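Local atomic coordinates of serine protease inhibitor 4, isoform B (Drosophila melanogaster, PDB entry 4P0F), a protein that probably inhibits serine and cysteine endopeptidases by the serpin mechanism, and is captured here in its cleaved form. Residues N145-D150 with K319-V324; A168-G173 with G328-A333; Q198-S203 with L271-A276; A218-L223 with S231-L236. One frame throughout, in Å; residues are numbered along the deposited sequence.

In the fold
All four contacts lie in the serpin domain. Contacts 1 and 2 share the large sheet A, with centres about 8 Å apart. In contact 2, strand 328-341, the inserted reactive-centre loop, pairs with strand 161-174. Its other side pairs with strand 311-324, which carries 319-324 of contact 1. Contact 3 lies in sheet C and contact 4 in sheet B. Centre to centre, contact 3 is about 18 Å from contacts 1 and 2 and about 15 Å from contact 4. L271 of contact 3 packs on I234 and L223 of contact 4. Along the chain come 145-150, 168-173, 198-203, 218-223, 231-236, 271-276, 319-324 and 328-333. The inserted strand marks the cleaved form, with sheet A expanded.

Contact 1 (N145-D150 with K319-V324); sequences NHLIKD and KAFIEV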
loop_
_atom_site.group_PDB
_atom_site.type_symbol
_atom_site.label_atom_id
_atom_site.label_comp_id
_atom_site.label_asym_id
_atom_site.label_seq_id
_atom_site.Cartn_x
_atom_site.Cartn_y
_atom_site.Cartn_z
ATOM N N ASN A 145 -7.895 12.189 -4.763
ATOM C CA ASN A 145 -9.072 12.418 -5.614
ATOM C C ASN A 145 -10.345 12.087 -4.842
ATOM O O ASN A 145 -11.299 11.534 -5.384
ATOM C CB ASN A 145 -8.982 11.586 -6.901
ATOM C CG ASN A 145 -9.935 12.072 -7.980
ATOM O OD1 ASN A 145 -10.343 13.235 -7.982
ATOM N ND2 ASN A 145 -10.296 11.182 -8.907
ATOM N N HIS A 146 -10.323 12.432 -3.558
ATOM C CA HIS A 146 -11.424 12.197 -2.624
ATOM C C HIS A 146 -11.807 10.725 -2.428
ATOM O O HIS A 146 -12.907 10.431 -1.965
ATOM C CB HIS A 146 -12.648 12.995 -3.060
ATOM C CG HIS A 146 -12.400 14.469 -3.127
ATOM N ND1 HIS A 146 -12.514 15.291 -2.028
ATOM C CD2 HIS A 146 -12.027 15.267 -4.156
ATOM C CE1 HIS A 146 -12.230 16.533 -2.378
ATOM N NE2 HIS A 146 -11.932 16.546 -3.664
ATOM N N LEU A 147 -10.897 9.802 -2.731
ATOM C CA LEU A 147 -11.208 8.383 -2.593
ATOM C C LEU A 147 -10.953 7.839 -1.191
ATOM O O LEU A 147 -11.573 6.859 -0.788
ATOM C CB LEU A 147 -10.404 7.574 -3.607
ATOM C CG LEU A 147 -10.737 7.863 -5.069
ATOM C CD1 LEU A 147 -9.686 7.216 -5.970
ATOM C CD2 LEU A 147 -12.129 7.365 -5.412
ATOM N N ILE A 148 -10.037 8.466 -0.457
ATOM C CA ILE A 148 -9.736 8.051 0.905
ATOM C C ILE A 148 -10.266 9.119 1.853
ATOM O O ILE A 148 -9.707 10.212 1.938
ATOM C CB ILE A 148 -8.226 7.844 1.129
ATOM C CG1 ILE A 148 -7.653 6.857 0.095
ATOM C CG2 ILE A 148 -7.946 7.369 2.551
ATOM C CD1 ILE A 148 -8.265 5.464 0.104
ATOM N N LYS A 149 -11.356 8.790 2.542
ATOM C CA LYS A 149 -12.037 9.727 3.433
ATOM C C LYS A 149 -11.912 9.290 4.878
ATOM O O LYS A 149 -11.794 8.099 5.167
ATOM C CB LYS A 149 -13.514 9.837 3.066
ATOM C CG LYS A 149 -13.780 10.178 1.625
ATOM C CD LYS A 149 -15.270 10.384 1.406
ATOM C CE LYS A 149 -15.582 10.941 0.031
ATOM N NZ LYS A 149 -17.030 11.264 -0.092
ATOM N N ASP A 150 -11.958 10.267 5.782
ATOM C CA ASP A 150 -11.872 10.017 7.215
ATOM C C ASP A 150 -10.740 9.070 7.595
ATOM O O ASP A 150 -10.951 8.141 8.376
ATOM C CB ASP A 150 -13.193 9.444 7.738
ATOM C CG ASP A 150 -13.300 9.503 9.264
ATOM O OD1 ASP A 150 -12.804 10.480 9.870
ATOM O OD2 ASP A 150 -13.874 8.568 9.858
ATOM N N LYS A 319 -5.734 2.978 4.830
ATOM C CA LYS A 319 -6.945 2.817 4.028
ATOM C C LYS A 319 -6.575 2.796 2.566
ATOM O O LYS A 319 -5.714 3.553 2.137
ATOM C CB LYS A 319 -7.936 3.945 4.299
ATOM C CG LYS A 319 -8.580 3.913 5.665
ATOM C CD LYS A 319 -9.879 4.740 5.669
ATOM C CE LYS A 319 -10.471 4.845 7.075
ATOM N NZ LYS A 319 -11.714 5.689 7.187
ATOM N N ALA A 320 -7.243 1.938 1.796
ATOM C CA ALA A 320 -6.948 1.823 0.375
ATOM C C ALA A 320 -8.213 1.520 -0.437
ATOM O O ALA A 320 -9.217 1.030 0.087
ATOM C CB ALA A 320 -5.893 0.765 0.145
ATOM N N PHE A 321 -8.140 1.877 -1.715
ATOM C CA PHE A 321 -9.253 1.769 -2.654
ATOM C C PHE A 321 -8.703 1.408 -4.020
ATOM O O PHE A 321 -7.646 1.896 -4.401
ATOM C CB PHE A 321 -10.023 3.090 -2.737
ATOM C CG PHE A 321 -11.050 3.128 -3.837
ATOM C CD1 PHE A 321 -10.705 3.545 -5.114
ATOM C CD2 PHE A 321 -12.344 2.721 -3.601
ATOM C CE1 PHE A 321 -11.643 3.561 -6.128
ATOM C CE2 PHE A 321 -13.288 2.734 -4.618
ATOM C CZ PHE A 321 -12.935 3.163 -5.873
ATOM N N ILE A 322 -9.426 0.570 -4.760
ATOM C CA ILE A 322 -9.070 0.293 -6.144
ATOM C C ILE A 322 -10.343 0.033 -6.953
ATOM O O ILE A 322 -11.302 -0.542 -6.443
ATOM C CB ILE A 322 -8.099 -0.913 -6.257
ATOM C CG1 ILE A 322 -7.622 -1.090 -7.704
ATOM C CG2 ILE A 322 -8.747 -2.186 -5.749
ATOM C CD1 ILE A 322 -6.356 -1.966 -7.823
ATOM N N GLU A 323 -10.358 0.515 -8.191
ATOM C CA GLU A 323 -11.406 0.180 -9.156
ATOM C C GLU A 323 -10.721 -0.221 -10.442
ATOM O O GLU A 323 -9.799 0.450 -10.894
ATOM C CB GLU A 323 -12.367 1.356 -9.390
ATOM C CG GLU A 323 -11.758 2.540 -10.145
ATOM C CD GLU A 323 -11.740 2.360 -11.666
ATOM O OE1 GLU A 323 -12.407 1.437 -12.179
ATOM O OE2 GLU A 323 -11.039 3.140 -12.345
ATOM N N VAL A 324 -11.177 -1.331 -11.016
ATOM C CA VAL A 324 -10.641 -1.870 -12.251
ATOM C C VAL A 324 -11.786 -2.002 -13.257
ATOM O O VAL A 324 -12.769 -2.681 -12.979
ATOM C CB VAL A 324 -9.992 -3.241 -12.018
ATOM C CG1 VAL A 324 -9.498 -3.858 -13.338
ATOM C CG2 VAL A 324 -8.856 -3.113 -11.024
#
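L147 lays its isobutyl group over one face of the F321 ring, where the loop after helix 129-143 crosses the large sheet A of the serpin fold. In serpin nomenclature this helix is helix F, and strand 311-324 is strand 5 of sheet A. The two touching backbones run nearly opposite ways, 157° apart. L147 CD2 sits 4.3 Å from the centroid of the F321 ring, a CH-pi contact. Its nearest ring atom is F321 CE1, at 3.9 Å. L147 CD1 leans over the same side of the ring, closer to F321 CD1. The ring reaches the leucine because its CG is anti to the backbone N of F321 (chi1 171°).

I148 packs on the strand backbone instead. Its CD1 comes within 3.9 Å of A320 CA and also touches F321 CB. Its CG2 branch meets the root of the lysine, 3.8 Å from K319 CB. The I148 and K319 side chains pass one another, heading opposite ways. I148 is buried, and V140 of helix 129-143 also packs on it.

K319 reaches back along the loop with an extended chain. Its ammonium group grips two successive backbone carbonyls. This ties the loop at K149 and D150 to the strand without a salt bridge: D150 OD2 stays 4.5 Å from K319 NZ. The two bonds differ in direction. K319 NZ meets K149 O in the carbonyl plane, at 3.1 Å. It meets D150 O at 2.8 Å from well above that carbonyl's plane, 64° out of it.

Contact 2 (A168-G173 with G328-A333); sequences AIHFKG and GTEAAA
A168 and A333 start an antiparallel pairing in which A168 CA makes a CA-H...O contact to A333 O. I169 forms a hydrogen-bonded pair with A333, and I169 CG2 packs 3.8 Å from A333 CB. On the opposite face, H170 NE2 donates to E330 OE2 at 2.7 Å, nearly straight at 170°. The oxygen uses its anti lone pair and lies in the imidazole plane, while the carboxylate is turned 79° from the ring. E330 reaches it with CG anti to its backbone N (chi1 -176°). F171 pairs with A331 by two backbone bonds, and F171 CE2 rests 3.9 Å from T329 CB. K172 NZ makes a long salt bridge of 3.6 Å to E330 OE1, and a water links the same two atoms. With a leucine in place of E330, H170 NE2 would probably lose its acceptor and K172 its opposite charge. G173 closes the pairing with T329.

Segment 328-333 belongs to the reactive-centre strand inserted into sheet A. Strand 91-100 flanks 168-173, and strand 311-324 flanks 328-333. N145, after helix 129-143, bonds E330 OE2. On the other face F373 of strand 370-377 packs on I169, A331 and A333, while Y225 bonds T329 OG1 and meets F171 edge-to-face.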
loop_
_atom_site.group_PDB
_atom_site.type_symbol
_atom_site.label_atom_id
_atom_site.label_comp_id
_atom_site.label_asym_id
_atom_site.label_seq_id
_atom_site.Cartn_x
_atom_site.Cartn_y
_atom_site.Cartn_z
ATOM N N ALA A 168 0.224 9.714 1.398
ATOM C CA ALA A 168 -0.910 9.438 0.519
ATOM C C ALA A 168 -0.387 9.102 -0.866
ATOM O O ALA A 168 0.645 9.619 -1.283
ATOM C CB ALA A 168 -1.858 10.623 0.467
ATOM N N ILE A 169 -1.087 8.213 -1.561
ATOM C CA ILE A 169 -0.702 7.821 -2.912
ATOM C C ILE A 169 -1.949 7.698 -3.781
ATOM O O ILE A 169 -2.990 7.216 -3.336
ATOM C CB ILE A 169 0.111 6.492 -2.890
ATOM C CG1 ILE A 169 0.473 6.030 -4.306
ATOM C CG2 ILE A 169 -0.645 5.403 -2.136
ATOM C CD1 ILE A 169 1.572 4.956 -4.322
ATOM N N HIS A 170 -1.843 8.191 -5.011
ATOM C CA HIS A 170 -2.946 8.123 -5.963
ATOM C C HIS A 170 -2.443 7.688 -7.317
ATOM O O HIS A 170 -1.451 8.208 -7.819
ATOM C CB HIS A 170 -3.646 9.468 -6.088
ATOM C CG HIS A 170 -4.779 9.459 -7.070
ATOM N ND1 HIS A 170 -4.658 9.964 -8.344
ATOM C CD2 HIS A 170 -6.039 8.976 -6.968
ATOM C CE1 HIS A 170 -5.805 9.802 -8.989
ATOM N NE2 HIS A 170 -6.659 9.209 -8.176
ATOM N N PHE A 171 -3.161 6.739 -7.903
ATOM C CA PHE A 171 -2.846 6.201 -9.219
ATOM C C PHE A 171 -4.077 6.233 -10.102
ATOM O O PHE A 171 -5.156 5.816 -9.687
ATOM C CB PHE A 171 -2.327 4.779 -9.096
ATOM C CG PHE A 171 -2.213 4.060 -10.407
ATOM C CD1 PHE A 171 -1.211 4.375 -11.302
ATOM C CD2 PHE A 171 -3.117 3.069 -10.737
ATOM C CE1 PHE A 171 -1.110 3.707 -12.516
ATOM C CE2 PHE A 171 -3.018 2.392 -11.949
ATOM C CZ PHE A 171 -2.014 2.715 -12.834
ATOM N N LYS A 172 -3.905 6.732 -11.318
ATOM C CA LYS A 172 -4.934 6.613 -12.342
ATOM C C LYS A 172 -4.253 6.343 -13.670
ATOM O O LYS A 172 -3.525 7.186 -14.189
ATOM C CB LYS A 172 -5.801 7.865 -12.421
ATOM C CG LYS A 172 -6.815 7.821 -13.571
ATOM C CD LYS A 172 -8.243 7.872 -13.071
ATOM C CE LYS A 172 -9.224 8.036 -14.222
ATOM N NZ LYS A 172 -10.620 8.208 -13.739
ATOM N N GLY A 173 -4.484 5.154 -14.211
ATOM C CA GLY A 173 -3.842 4.744 -15.438
ATOM C C GLY A 173 -4.864 4.259 -16.444
ATOM O O GLY A 173 -5.922 3.763 -16.067
ATOM N N GLY A 328 -9.173 1.277 -17.525
ATOM C CA GLY A 328 -7.945 1.241 -16.756
ATOM C C GLY A 328 -8.192 0.953 -15.294
ATOM O O GLY A 328 -9.083 0.186 -14.936
ATOM N N THR A 329 -7.401 1.601 -14.448
ATOM C CA THR A 329 -7.438 1.381 -13.015
ATOM C C THR A 329 -7.252 2.705 -12.303
ATOM O O THR A 329 -6.462 3.542 -12.738
ATOM C CB THR A 329 -6.330 0.405 -12.570
ATOM O OG1 THR A 329 -6.536 -0.851 -13.217
ATOM C CG2 THR A 329 -6.333 0.207 -11.053
ATOM N N GLU A 330 -8.015 2.900 -11.238
ATOM C CA GLU A 330 -7.754 3.992 -10.315
ATOM C C GLU A 330 -7.601 3.398 -8.935
ATOM O O GLU A 330 -8.396 2.558 -8.520
ATOM C CB GLU A 330 -8.868 5.047 -10.335
ATOM C CG GLU A 330 -8.540 6.230 -9.436
ATOM C CD GLU A 330 -9.467 7.427 -9.598
ATOM O OE1 GLU A 330 -10.533 7.292 -10.239
ATOM O OE2 GLU A 330 -9.116 8.515 -9.074
ATOM N N ALA A 331 -6.551 3.819 -8.237
ATOM C CA ALA A 331 -6.267 3.309 -6.908
ATOM C C ALA A 331 -5.734 4.427 -6.045
ATOM O O ALA A 331 -5.130 5.369 -6.543
ATOM C CB ALA A 331 -5.269 2.171 -6.963
ATOM N N ALA A 332 -5.975 4.314 -4.743
ATOM C CA ALA A 332 -5.479 5.294 -3.804
ATOM C C ALA A 332 -5.291 4.641 -2.454
ATOM O O ALA A 332 -5.942 3.650 -2.137
ATOM C CB ALA A 332 -6.433 6.474 -3.691
ATOM N N ALA A 333 -4.401 5.210 -1.656
ATOM C CA ALA A 333 -4.222 4.744 -0.300
ATOM C C ALA A 333 -3.619 5.858 0.531
ATOM O O ALA A 333 -3.041 6.800 -0.006
ATOM C CB ALA A 333 -3.328 3.514 -0.260
HETATM O O HOH W 1 -11.748 6.100 -12.088
#

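Contact 3 (Q198-S203 with L271-A276); sequences QVPMMS and LPRFKA
M202 and L271 form an antiparallel hydrogen-bonded pair, M201 and P272 the adjoining non-hydrogen-bonded pair, and R273 N donates to P200 O at 3.0 Å. M202 N to L271 O is the shortest of the three backbone bonds, at 2.7 Å. P272 has no N-H to give, and a non-hydrogen-bonded position needs none.

The M201 thioether lies alongside the proline ring and points the same way, with M201 SD 3.9 Å from P272 CG. On the opposite face M202 crosses R273 at about a right angle, M202 SD resting 3.9 Å from R273 CB. A bend at the last torsion (chi3 -66°) brings M202 CE to 4.0 Å from L271 CD2. Replacing M202 by alanine would probably open a gap beside L271 and leave the stem of R273 without its sulfur neighbour. P200 CB sits 3.6 Å above one face of the R273 guanidinium, toward its rim.

The paired residues belong to sheet C; beyond R273 the chain passes into sheet A beside strand 311-324. Strand 185-189 flanks 198-203, and F360 packs on P272. Backbone bonds and apolar packing hold the contact, while the arginine spends its charge outside it, in a salt bridge from NH1 to E326.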
loop_
_atom_site.group_PDB
_atom_site.type_symbol
_atom_site.label_atom_id
_atom_site.label_comp_id
_atom_site.label_asym_id
_atom_site.label_seq_id
_atom_site.Cartn_x
_atom_site.Cartn_y
_atom_site.Cartn_z
ATOM N N GLN A 198 -22.811 -14.449 -10.573
ATOM C CA GLN A 198 -22.616 -13.783 -11.854
ATOM C C GLN A 198 -22.108 -12.361 -11.634
ATOM O O GLN A 198 -22.724 -11.584 -10.907
ATOM C CB GLN A 198 -23.921 -13.754 -12.655
ATOM C CG GLN A 198 -24.502 -15.127 -12.929
ATOM C CD GLN A 198 -23.578 -15.991 -13.756
ATOM O OE1 GLN A 198 -23.223 -15.634 -14.881
ATOM N NE2 GLN A 198 -23.176 -17.130 -13.201
ATOM N N VAL A 199 -20.985 -12.035 -12.264
ATOM C CA VAL A 199 -20.407 -10.696 -12.195
ATOM C C VAL A 199 -19.950 -10.236 -13.579
ATOM O O VAL A 199 -19.672 -11.057 -14.446
ATOM C CB VAL A 199 -19.212 -10.651 -11.220
ATOM C CG1 VAL A 199 -19.656 -11.085 -9.829
ATOM C CG2 VAL A 199 -18.073 -11.522 -11.718
ATOM N N PRO A 200 -19.850 -8.916 -13.786
ATOM C CA PRO A 200 -19.369 -8.423 -15.080
ATOM C C PRO A 200 -17.949 -8.854 -15.379
ATOM O O PRO A 200 -17.042 -8.579 -14.585
ATOM C CB PRO A 200 -19.456 -6.903 -14.934
ATOM C CG PRO A 200 -19.401 -6.662 -13.460
ATOM C CD PRO A 200 -20.123 -7.816 -12.845
ATOM N N MET A 201 -17.777 -9.551 -16.502
ATOM C CA MET A 201 -16.476 -10.031 -16.956
ATOM C C MET A 201 -16.073 -9.332 -18.240
ATOM O O MET A 201 -16.782 -9.404 -19.248
ATOM C CB MET A 201 -16.494 -11.544 -17.196
ATOM C CG MET A 201 -16.644 -12.344 -15.948
ATOM S SD MET A 201 -15.108 -12.333 -15.006
ATOM C CE MET A 201 -15.529 -13.543 -13.758
ATOM N N MET A 202 -14.928 -8.667 -18.192
ATOM C CA MET A 202 -14.370 -7.981 -19.341
ATOM C C MET A 202 -13.549 -8.967 -20.139
ATOM O O MET A 202 -12.837 -9.784 -19.560
ATOM C CB MET A 202 -13.514 -6.803 -18.883
ATOM C CG MET A 202 -14.197 -5.978 -17.812
ATOM S SD MET A 202 -13.297 -4.513 -17.305
ATOM C CE MET A 202 -11.839 -5.215 -16.529
ATOM N N SER A 203 -13.639 -8.876 -21.462
ATOM C CA SER A 203 -12.982 -9.821 -22.367
ATOM C C SER A 203 -12.064 -9.110 -23.344
ATOM O O SER A 203 -12.467 -8.135 -23.976
ATOM C CB SER A 203 -14.015 -10.624 -23.187
ATOM O OG SER A 203 -14.790 -11.491 -22.381
ATOM N N LEU A 271 -11.478 -10.804 -17.233
ATOM C CA LEU A 271 -11.168 -10.158 -15.959
ATOM C C LEU A 271 -12.421 -9.505 -15.398
ATOM O O LEU A 271 -13.119 -8.819 -16.132
ATOM C CB LEU A 271 -10.076 -9.107 -16.151
ATOM C CG LEU A 271 -9.541 -8.418 -14.900
ATOM C CD1 LEU A 271 -8.769 -9.417 -14.050
ATOM C CD2 LEU A 271 -8.649 -7.271 -15.308
ATOM N N PRO A 272 -12.712 -9.706 -14.105
ATOM C CA PRO A 272 -13.886 -9.015 -13.553
ATOM C C PRO A 272 -13.701 -7.507 -13.516
ATOM O O PRO A 272 -12.595 -7.016 -13.280
ATOM C CB PRO A 272 -14.002 -9.569 -12.123
ATOM C CG PRO A 272 -13.095 -10.765 -12.070
ATOM C CD PRO A 272 -12.035 -10.540 -13.096
ATOM N N ARG A 273 -14.789 -6.789 -13.766
ATOM C CA ARG A 273 -14.865 -5.368 -13.503
ATOM C C ARG A 273 -15.194 -5.233 -12.015
ATOM O O ARG A 273 -16.322 -5.500 -11.602
ATOM C CB ARG A 273 -15.931 -4.710 -14.395
ATOM C CG ARG A 273 -16.000 -3.188 -14.319
ATOM C CD ARG A 273 -16.997 -2.606 -15.348
ATOM N NE ARG A 273 -18.372 -2.954 -15.021
ATOM C CZ ARG A 273 -19.340 -3.187 -15.901
ATOM N NH1 ARG A 273 -19.115 -3.149 -17.218
ATOM N NH2 ARG A 273 -20.551 -3.478 -15.452
ATOM N N PHE A 274 -14.208 -4.857 -11.205
ATOM C CA PHE A 274 -14.390 -4.908 -9.756
ATOM C C PHE A 274 -13.823 -3.699 -9.047
ATOM O O PHE A 274 -13.035 -2.937 -9.602
ATOM C CB PHE A 274 -13.757 -6.194 -9.190
ATOM C CG PHE A 274 -12.246 -6.157 -9.082
ATOM C CD1 PHE A 274 -11.446 -6.537 -10.145
ATOM C CD2 PHE A 274 -11.634 -5.777 -7.896
ATOM C CE1 PHE A 274 -10.057 -6.521 -10.039
ATOM C CE2 PHE A 274 -10.252 -5.750 -7.784
ATOM C CZ PHE A 274 -9.459 -6.124 -8.852
ATOM N N LYS A 275 -14.259 -3.521 -7.810
ATOM C CA LYS A 275 -13.692 -2.491 -6.953
ATOM C C LYS A 275 -13.544 -3.080 -5.565
ATOM O O LYS A 275 -14.226 -4.044 -5.214
ATOM C CB LYS A 275 -14.561 -1.235 -6.951
ATOM C CG LYS A 275 -15.828 -1.321 -6.138
ATOM C CD LYS A 275 -16.605 -0.008 -6.225
ATOM C CE LYS A 275 -17.910 -0.075 -5.453
ATOM N NZ LYS A 275 -18.796 1.091 -5.741
ATOM N N ALA A 276 -12.626 -2.524 -4.785
ATOM C CA ALA A 276 -12.435 -2.974 -3.419
ATOM C C ALA A 276 -11.989 -1.801 -2.559
ATOM O O ALA A 276 -11.337 -0.880 -3.043
ATOM C CB ALA A 276 -11.426 -4.110 -3.368
#

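Contact 4 (A218-L223 with S231-L236); sequences AMALEL and SMLIVL
L223 and I234 meet through their terminal methyls on one face of a beta hairpin, strands 218-224 and 230-237, in sheet B of the serpin fold. L223 CD1 is 4.0 Å from I234 CD1, the two side chains crossing at a slant. Both have CG or CG1 anti to the carbonyl carbon (chi1 -54° and -56°), and this brings the two ends together.

The backbones run antiparallel, their axes 164° apart. M219 with L236, L221 with I234 and L223 with M232 are hydrogen-bonded pairs, each with two bonds. L236 N to M219 O is 2.8 Å and almost straight.

On the face of A220, E222, L233 and V235, alanines meet branched side chains. A220 CB lies 4.1 Å from L233 CD1. A218 CB touches V235 CG1 at the same distance. L233 CD1 also reaches E222 CG, so the aliphatic stem of the glutamate is part of the packing.

Further out, strand 197-213 pairs with 218-223 and strand 360-366 with 231-236, so the hairpin lies inside the sheet. F208 packs on L221 and L223, V267 and L269 on L221, and F360 on I234. W175 also meets L223, and Y225 meets M232. R209 is only a long, weak ion partner for E222.

V365 packs on both E222 and S231, where the polar side chains of these two residues meet. S231 OG sits 3.1 Å from E222 CD and 3.4 Å from each of E222 OE1 and OE2, at angles too poor for a hydrogen bond.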
loop_
_atom_site.group_PDB
_atom_site.type_symbol
_atom_site.label_atom_id
_atom_site.label_comp_id
_atom_site.label_asym_id
_atom_site.label_seq_id
_atom_site.Cartn_x
_atom_site.Cartn_y
_atom_site.Cartn_z
ATOM N N ALA A 218 0.293 -22.030 -10.521
ATOM C CA ALA A 218 -0.403 -20.814 -10.907
ATOM C C ALA A 218 0.015 -20.344 -12.294
ATOM O O ALA A 218 0.892 -20.930 -12.932
ATOM C CB ALA A 218 -0.144 -19.727 -9.887
ATOM N N MET A 219 -0.653 -19.296 -12.762
ATOM C CA MET A 219 -0.255 -18.606 -13.975
ATOM C C MET A 219 -0.324 -17.122 -13.698
ATOM O O MET A 219 -1.036 -16.686 -12.787
ATOM C CB MET A 219 -1.156 -18.985 -15.156
ATOM C CG MET A 219 -1.169 -20.460 -15.476
ATOM S SD MET A 219 -2.386 -20.909 -16.735
ATOM C CE MET A 219 -2.125 -22.681 -16.738
ATOM N N ALA A 220 0.431 -16.338 -14.457
ATOM C CA ALA A 220 0.435 -14.904 -14.247
ATOM C C ALA A 220 0.374 -14.153 -15.558
ATOM O O ALA A 220 0.790 -14.656 -16.596
ATOM C CB ALA A 220 1.667 -14.480 -13.455
ATOM N N LEU A 221 -0.134 -12.927 -15.473
ATOM C CA LEU A 221 -0.328 -12.053 -16.615
ATOM C C LEU A 221 -0.066 -10.631 -16.146
ATOM O O LEU A 221 -0.383 -10.277 -15.003
ATOM C CB LEU A 221 -1.759 -12.197 -17.183
ATOM C CG LEU A 221 -2.071 -11.631 -18.569
ATOM C CD1 LEU A 221 -1.465 -12.502 -19.651
ATOM C CD2 LEU A 221 -3.574 -11.522 -18.762
ATOM N N GLU A 222 0.560 -9.837 -17.005
ATOM C CA GLU A 222 0.758 -8.419 -16.742
ATOM C C GLU A 222 0.015 -7.573 -17.768
ATOM O O GLU A 222 0.154 -7.779 -18.971
ATOM C CB GLU A 222 2.237 -8.063 -16.771
ATOM C CG GLU A 222 2.741 -7.562 -15.459
ATOM C CD GLU A 222 4.218 -7.246 -15.478
ATOM O OE1 GLU A 222 4.773 -6.959 -16.566
ATOM O OE2 GLU A 222 4.813 -7.290 -14.391
ATOM N N LEU A 223 -0.763 -6.623 -17.268
ATOM C CA LEU A 223 -1.518 -5.700 -18.097
ATOM C C LEU A 223 -0.891 -4.313 -17.976
ATOM O O LEU A 223 -0.967 -3.695 -16.910
ATOM C CB LEU A 223 -2.983 -5.673 -17.666
ATOM C CG LEU A 223 -3.708 -7.021 -17.616
ATOM C CD1 LEU A 223 -5.155 -6.847 -17.186
ATOM C CD2 LEU A 223 -3.638 -7.724 -18.965
ATOM N N SER A 231 2.331 -1.567 -14.484
ATOM C CA SER A 231 1.453 -2.628 -14.960
ATOM C C SER A 231 0.728 -3.289 -13.789
ATOM O O SER A 231 1.147 -3.171 -12.629
ATOM C CB SER A 231 2.230 -3.680 -15.764
ATOM O OG SER A 231 3.077 -4.466 -14.940
ATOM N N MET A 232 -0.368 -3.974 -14.114
ATOM C CA MET A 232 -1.099 -4.786 -13.155
ATOM C C MET A 232 -0.755 -6.239 -13.387
ATOM O O MET A 232 -1.075 -6.811 -14.426
ATOM C CB MET A 232 -2.617 -4.591 -13.272
ATOM C CG MET A 232 -3.405 -5.430 -12.260
ATOM S SD MET A 232 -5.197 -5.167 -12.280
ATOM C CE MET A 232 -5.313 -3.503 -11.709
ATOM N N LEU A 233 -0.116 -6.825 -12.390
ATOM C CA LEU A 233 0.226 -8.233 -12.385
ATOM C C LEU A 233 -0.890 -9.003 -11.722
ATOM O O LEU A 233 -1.303 -8.656 -10.621
ATOM C CB LEU A 233 1.536 -8.455 -11.629
ATOM C CG LEU A 233 1.964 -9.907 -11.418
ATOM C CD1 LEU A 233 2.434 -10.524 -12.725
ATOM C CD2 LEU A 233 3.048 -9.953 -10.350
ATOM N N ILE A 234 -1.397 -10.021 -12.411
ATOM C CA ILE A 234 -2.419 -10.907 -11.858
ATOM C C ILE A 234 -1.804 -12.288 -11.703
ATOM O O ILE A 234 -1.228 -12.802 -12.654
ATOM C CB ILE A 234 -3.659 -10.991 -12.777
ATOM C CG1 ILE A 234 -4.231 -9.592 -13.026
ATOM C CG2 ILE A 234 -4.722 -11.880 -12.164
ATOM C CD1 ILE A 234 -5.120 -9.508 -14.234
ATOM N N VAL A 235 -1.904 -12.871 -10.510
ATOM C CA VAL A 235 -1.434 -14.234 -10.289
ATOM C C VAL A 235 -2.637 -15.076 -9.915
ATOM O O VAL A 235 -3.297 -14.845 -8.908
ATOM C CB VAL A 235 -0.352 -14.317 -9.204
ATOM C CG1 VAL A 235 0.309 -15.680 -9.247
ATOM C CG2 VAL A 235 0.677 -13.215 -9.405
ATOM N N LEU A 236 -2.909 -16.054 -10.768
ATOM C CA LEU A 236 -4.130 -16.839 -10.751
ATOM C C LEU A 236 -3.826 -18.299 -10.413
ATOM O O LEU A 236 -3.140 -18.979 -11.182
ATOM C CB LEU A 236 -4.805 -16.752 -12.122
ATOM C CG LEU A 236 -6.135 -17.458 -12.303
ATOM C CD1 LEU A 236 -7.221 -16.828 -11.448
ATOM C CD2 LEU A 236 -6.530 -17.420 -13.793
#